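Local atomic coordinates of esterase (Sinorhizobium meliloti 1021, PDB entry 4TX1), a protein that probably hydrolyses acetyl ester bonds, as a carbohydrate acetylesterase of the SGNH (GDSL-like) hydrolase family. Residues D39-V44 / R209-G214. Numbering follows the deposited sequence.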
loop_
_atom_site.group_PDB
_atom_site.type_symbol
_atom_site.label_atom_id
_atom_site.label_comp_id
_atom_site.label_asym_id
_atom_site.label_seq_id
_atom_site.Cartn_x
_atom_site.Cartn_y
_atom_site.Cartn_z
ATOM N N ASP A 39 24.305 -14.965 -23.032
ATOM C CA ASP A 39 23.280 -15.944 -23.334
ATOM C C ASP A 39 21.817 -15.516 -23.028
ATOM O O ASP A 39 20.877 -16.224 -23.373
ATOM C CB ASP A 39 23.567 -17.274 -22.649
ATOM C CG ASP A 39 24.960 -17.876 -23.088
ATOM O OD1 ASP A 39 25.349 -17.540 -24.241
ATOM O OD2 ASP A 39 25.552 -18.602 -22.269
ATOM N N ARG A 40 21.664 -14.370 -22.359
ATOM C CA ARG A 40 20.322 -13.867 -22.049
ATOM C C ARG A 40 19.692 -13.310 -23.342
ATOM O O ARG A 40 20.368 -12.674 -24.134
ATOM C CB ARG A 40 20.421 -12.824 -20.956
ATOM C CG ARG A 40 21.083 -13.380 -19.727
ATOM C CD ARG A 40 21.375 -12.296 -18.659
ATOM N NE ARG A 40 22.355 -12.770 -17.724
ATOM C CZ ARG A 40 23.069 -12.008 -16.910
ATOM N NH1 ARG A 40 22.841 -10.692 -16.945
ATOM N NH2 ARG A 40 24.009 -12.515 -16.168
ATOM N N TRP A 41 18.387 -13.452 -23.522
ATOM C CA TRP A 41 17.788 -13.080 -24.778
ATOM C C TRP A 41 17.865 -11.644 -25.142
ATOM O O TRP A 41 18.149 -11.285 -26.265
ATOM C CB TRP A 41 16.409 -13.685 -24.942
ATOM C CG TRP A 41 15.255 -13.035 -24.158
ATOM C CD1 TRP A 41 14.655 -13.545 -23.049
ATOM C CD2 TRP A 41 14.538 -11.854 -24.516
ATOM N NE1 TRP A 41 13.597 -12.707 -22.656
ATOM C CE2 TRP A 41 13.528 -11.659 -23.522
ATOM C CE3 TRP A 41 14.692 -10.881 -25.513
ATOM C CZ2 TRP A 41 12.653 -10.549 -23.548
ATOM C CZ3 TRP A 41 13.805 -9.798 -25.544
ATOM C CH2 TRP A 41 12.808 -9.648 -24.581
ATOM N N PRO A 42 17.770 -10.709 -24.144
ATOM C CA PRO A 42 17.956 -9.334 -24.535
ATOM C C PRO A 42 19.384 -8.987 -25.042
ATOM O O PRO A 42 19.559 -8.120 -25.894
ATOM C CB PRO A 42 17.719 -8.552 -23.232
ATOM C CG PRO A 42 16.762 -9.438 -22.527
ATOM C CD PRO A 42 17.340 -10.851 -22.744
ATOM N N SER A 43 20.389 -9.665 -24.499
ATOM C CA SER A 43 21.790 -9.529 -24.921
ATOM C C SER A 43 21.989 -10.029 -26.354
ATOM O O SER A 43 22.674 -9.323 -27.147
ATOM C CB SER A 43 22.709 -10.359 -24.034
ATOM O OG SER A 43 22.638 -9.842 -22.678
ATOM N N VAL A 44 21.418 -11.188 -26.630
ATOM C CA VAL A 44 21.453 -11.749 -28.018
ATOM C C VAL A 44 20.791 -10.808 -29.021
ATOM O O VAL A 44 21.365 -10.488 -30.103
ATOM C CB VAL A 44 20.854 -13.134 -28.086
ATOM C CG1 VAL A 44 20.669 -13.505 -29.575
ATOM C CG2 VAL A 44 21.660 -14.101 -27.184
ATOM N N ARG A 209 19.007 -18.200 -25.807
ATOM C CA ARG A 209 19.575 -17.538 -26.990
ATOM C C ARG A 209 18.647 -17.567 -28.217
ATOM O O ARG A 209 18.521 -16.531 -28.951
ATOM C CB ARG A 209 20.928 -18.201 -27.359
ATOM C CG ARG A 209 22.043 -17.960 -26.400
ATOM C CD ARG A 209 23.320 -18.711 -26.907
ATOM N NE ARG A 209 23.737 -17.885 -27.960
ATOM C CZ ARG A 209 24.516 -16.802 -27.863
ATOM N NH1 ARG A 209 25.155 -16.470 -26.745
ATOM N NH2 ARG A 209 24.689 -16.046 -28.977
ATOM N N ALA A 210 17.901 -18.639 -28.374
ATOM C CA ALA A 210 17.019 -18.899 -29.521
ATOM C C ALA A 210 15.916 -17.899 -29.525
ATOM O O ALA A 210 15.498 -17.417 -30.586
ATOM C CB ALA A 210 16.462 -20.301 -29.510
ATOM N N VAL A 211 15.401 -17.571 -28.324
ATOM C CA VAL A 211 14.384 -16.521 -28.235
ATOM C C VAL A 211 14.948 -15.240 -28.754
ATOM O O VAL A 211 14.271 -14.557 -29.530
ATOM C CB VAL A 211 13.864 -16.328 -26.781
ATOM C CG1 VAL A 211 12.973 -15.098 -26.735
ATOM C CG2 VAL A 211 13.214 -17.584 -26.283
ATOM N N GLY A 212 16.123 -14.819 -28.303
ATOM C CA GLY A 212 16.702 -13.568 -28.697
ATOM C C GLY A 212 16.928 -13.511 -30.209
ATOM O O GLY A 212 16.653 -12.494 -30.847
ATOM N N ARG A 213 17.459 -14.601 -30.771
ATOM C CA ARG A 213 17.696 -14.653 -32.262
ATOM C C ARG A 213 16.410 -14.621 -33.013
ATOM O O ARG A 213 16.275 -13.901 -34.015
ATOM C CB ARG A 213 18.413 -15.949 -32.682
ATOM C CG ARG A 213 19.859 -15.965 -32.326
ATOM C CD ARG A 213 20.489 -17.040 -33.214
ATOM N NE ARG A 213 19.890 -18.286 -32.828
ATOM C CZ ARG A 213 20.370 -19.036 -31.852
ATOM N NH1 ARG A 213 21.487 -18.664 -31.257
ATOM N NH2 ARG A 213 19.762 -20.184 -31.522
ATOM N N GLY A 214 15.435 -15.378 -32.530
ATOM C CA GLY A 214 14.115 -15.416 -33.084
ATOM C C GLY A 214 13.367 -14.099 -33.155
ATOM O O GLY A 214 12.579 -13.887 -34.078
#
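R209 NH1 meets D39 OD1 at 2.7 Å, a salt bridge and the one hydrogen bond between the two segments, with an N-H...O angle of 156°. The carboxylate oxygen lies in the guanidinium plane, and NH1 meets OD1 nearly end-on along its C-O bond, so that one oxygen makes the bond; the two flat groups are turned 79° apart. A bend at chi3 (76°) swings the guanidinium back over V44, whose CG2 sits 3.9 Å above the centre of the guanidinium face. A methionine in place of R209 would probably leave D39 without its charged mate and V44 CG2 without the flat group above it. Here the start of helix 41-49 packs against the C-terminal helix 205-223, within the alpha/beta fold of SGNH hydrolases, built on a parallel five-stranded sheet. Packing is close at G212, where W41 CB lies 3.6 Å from its backbone N; with no side chain on G212, the backbones draw together, CA of W41 and CA of G212 being 4.1 Å apart. V44 CG1 touches R213 N at 3.6 Å and the R213 CG methylene. V211 CG1 makes a CH-pi contact over the five-membered ring of W41, 4.3 Å from its centroid, while P42 CD lies over the rim of the opposite face and T24 OG1 takes a hydrogen bond from the indole NE1.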